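Local coordinates for sugar kinase, pfkB family (Thermotoga maritima, PDB 2AJR), which probably phosphorylates a fructose phosphate with ATP, as a magnesium-binding sugar kinase of the pfkB family within the ribokinase clan, at residues T18-L23 with P124-T129. Sequence-based numbering, arbitrary orientation.
Sequences TLNPAL and PGPDVT
Asn20 reaches across to Pro124 with its carboxamide and makes the one hydrogen bond between the two segments: ND2 donates to Pro124 O at 2.9 Å, with an N-H...O angle of 150°. The amide comes in from above the carbonyl plane of Pro124, 47° out of it, and Pro124 O is itself tilted slightly from the plane of the carboxamide. What brings the group there is a first torsion with CG anti to the backbone N (chi1 -157°) and beside the carbonyl carbon, which swings the end of the side chain across to residues 124-126. The other branch, OD1, faces the backbone of the next residue, 3.5 Å from Gly125 CA, and sits more loosely near Pro126, 4.3 Å from its CD. A side chain at Gly125 would run into OD1, and at its backbone angles a CB would also be jammed against the preceding carbonyl O, so glycine is called for twice over. The buried carboxamide has a second grip, since Ser155 OG is also hydrogen-bonded to ND2; two partners on one nitrogen hold the group against turning. Were the carboxamide cut back to an alanine here, both bonds would go, and the Pro124 carbonyl is likely to lose this donor and a gap to open beside Gly125. Lys45 of the second subunit hydrogen-bonds to Gly125 O and forms a salt bridge with Asp127, so the same loop faces both Asn20 and the dimer partner. As in ribokinase relatives, the ten-stranded sheet is the core and the four-stranded sheet probably the lid; Asn20 joins the core-to-lid link between strands 14-18 and 22-28 to the loop returning from lid strand 117-122 to helix 130-144, while helices 53-63 and 76-89 pack against Pro21.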
loop_
_atom_site.group_PDB
_atom_site.type_symbol
_atom_site.label_atom_id
_atom_site.label_comp_id
_atom_site.label_asym_id
_atom_site.label_seq_id
_atom_site.Cartn_x
_atom_site.Cartn_y
_atom_site.Cartn_z
ATOM N N THR A 18 0.080 -21.206 5.867
ATOM C CA THR A 18 0.265 -19.765 6.045
ATOM C C THR A 18 -1.096 -19.205 6.415
ATOM O O THR A 18 -1.893 -18.860 5.552
ATOM C CB THR A 18 0.745 -19.100 4.735
ATOM O OG1 THR A 18 1.912 -19.777 4.253
ATOM C CG2 THR A 18 1.025 -17.624 4.943
ATOM N N LEU A 19 -1.391 -19.147 7.699
ATOM C CA LEU A 19 -2.709 -18.743 8.125
ATOM C C LEU A 19 -2.976 -17.290 7.796
ATOM O O LEU A 19 -4.140 -16.898 7.649
ATOM C CB LEU A 19 -2.905 -19.025 9.613
ATOM C CG LEU A 19 -2.894 -20.516 9.970
ATOM C CD1 LEU A 19 -3.442 -20.734 11.369
ATOM C CD2 LEU A 19 -3.688 -21.343 8.959
ATOM N N ASN A 20 -1.909 -16.503 7.660
ATOM C CA ASN A 20 -2.014 -15.067 7.390
ATOM C C ASN A 20 -1.155 -14.640 6.185
ATOM O O ASN A 20 -0.170 -13.933 6.337
ATOM C CB ASN A 20 -1.618 -14.296 8.650
ATOM C CG ASN A 20 -2.197 -12.867 8.691
ATOM O OD1 ASN A 20 -2.987 -12.475 7.834
ATOM N ND2 ASN A 20 -1.791 -12.088 9.706
ATOM N N PRO A 21 -1.547 -15.041 4.974
ATOM C CA PRO A 21 -0.769 -14.674 3.796
ATOM C C PRO A 21 -0.756 -13.191 3.538
ATOM O O PRO A 21 -1.599 -12.471 4.065
ATOM C CB PRO A 21 -1.539 -15.329 2.645
ATOM C CG PRO A 21 -2.413 -16.336 3.278
ATOM C CD PRO A 21 -2.761 -15.787 4.608
ATOM N N ALA A 22 0.172 -12.734 2.700
ATOM C CA ALA A 22 0.193 -11.326 2.318
ATOM C C ALA A 22 0.651 -11.150 0.879
ATOM O O ALA A 22 1.373 -11.981 0.357
ATOM C CB ALA A 22 1.075 -10.541 3.264
ATOM N N LEU A 23 0.185 -10.086 0.237
ATOM C CA LEU A 23 0.841 -9.540 -0.937
ATOM C C LEU A 23 1.894 -8.550 -0.465
ATOM O O LEU A 23 1.588 -7.611 0.249
ATOM C CB LEU A 23 -0.160 -8.813 -1.824
ATOM C CG LEU A 23 -1.063 -9.753 -2.600
ATOM C CD1 LEU A 23 -2.277 -9.010 -3.113
ATOM C CD2 LEU A 23 -0.268 -10.363 -3.736
ATOM N N PRO A 124 -2.790 -6.440 9.550
ATOM C CA PRO A 124 -3.088 -7.586 10.404
ATOM C C PRO A 124 -3.702 -8.787 9.693
ATOM O O PRO A 124 -3.592 -9.895 10.198
ATOM C CB PRO A 124 -4.094 -7.001 11.398
ATOM C CG PRO A 124 -4.811 -5.958 10.614
ATOM C CD PRO A 124 -3.790 -5.362 9.689
ATOM N N GLY A 125 -4.381 -8.575 8.568
ATOM C CA GLY A 125 -5.110 -9.648 7.906
ATOM C C GLY A 125 -6.590 -9.615 8.231
ATOM O O GLY A 125 -7.011 -8.885 9.110
ATOM N N PRO A 126 -7.386 -10.446 7.542
ATOM C CA PRO A 126 -8.841 -10.469 7.723
ATOM C C PRO A 126 -9.269 -11.171 9.000
ATOM O O PRO A 126 -8.557 -12.030 9.492
ATOM C CB PRO A 126 -9.321 -11.300 6.540
ATOM C CG PRO A 126 -8.196 -12.244 6.302
ATOM C CD PRO A 126 -6.940 -11.469 6.574
ATOM N N ASP A 127 -10.437 -10.804 9.511
ATOM C CA ASP A 127 -11.104 -11.583 10.547
ATOM C C ASP A 127 -11.542 -12.917 9.972
ATOM O O ASP A 127 -12.255 -12.957 8.975
ATOM C CB ASP A 127 -12.374 -10.876 11.054
ATOM C CG ASP A 127 -12.097 -9.789 12.068
ATOM O OD1 ASP A 127 -10.924 -9.447 12.314
ATOM O OD2 ASP A 127 -13.088 -9.256 12.607
ATOM N N VAL A 128 -11.137 -14.004 10.614
ATOM C CA VAL A 128 -11.593 -15.325 10.240
ATOM C C VAL A 128 -12.591 -15.814 11.280
ATOM O O VAL A 128 -12.372 -15.682 12.475
ATOM C CB VAL A 128 -10.407 -16.272 10.125
ATOM C CG1 VAL A 128 -10.878 -17.692 9.873
ATOM C CG2 VAL A 128 -9.455 -15.786 9.004
ATOM N N THR A 129 -13.702 -16.351 10.810
ATOM C CA THR A 129 -14.743 -16.870 11.682
ATOM C C THR A 129 -14.418 -18.292 12.131
ATOM O O THR A 129 -13.453 -18.904 11.660
ATOM C CB THR A 129 -16.087 -16.922 10.960
ATOM O OG1 THR A 129 -16.062 -17.976 9.986
ATOM C CG2 THR A 129 -16.402 -15.579 10.290
#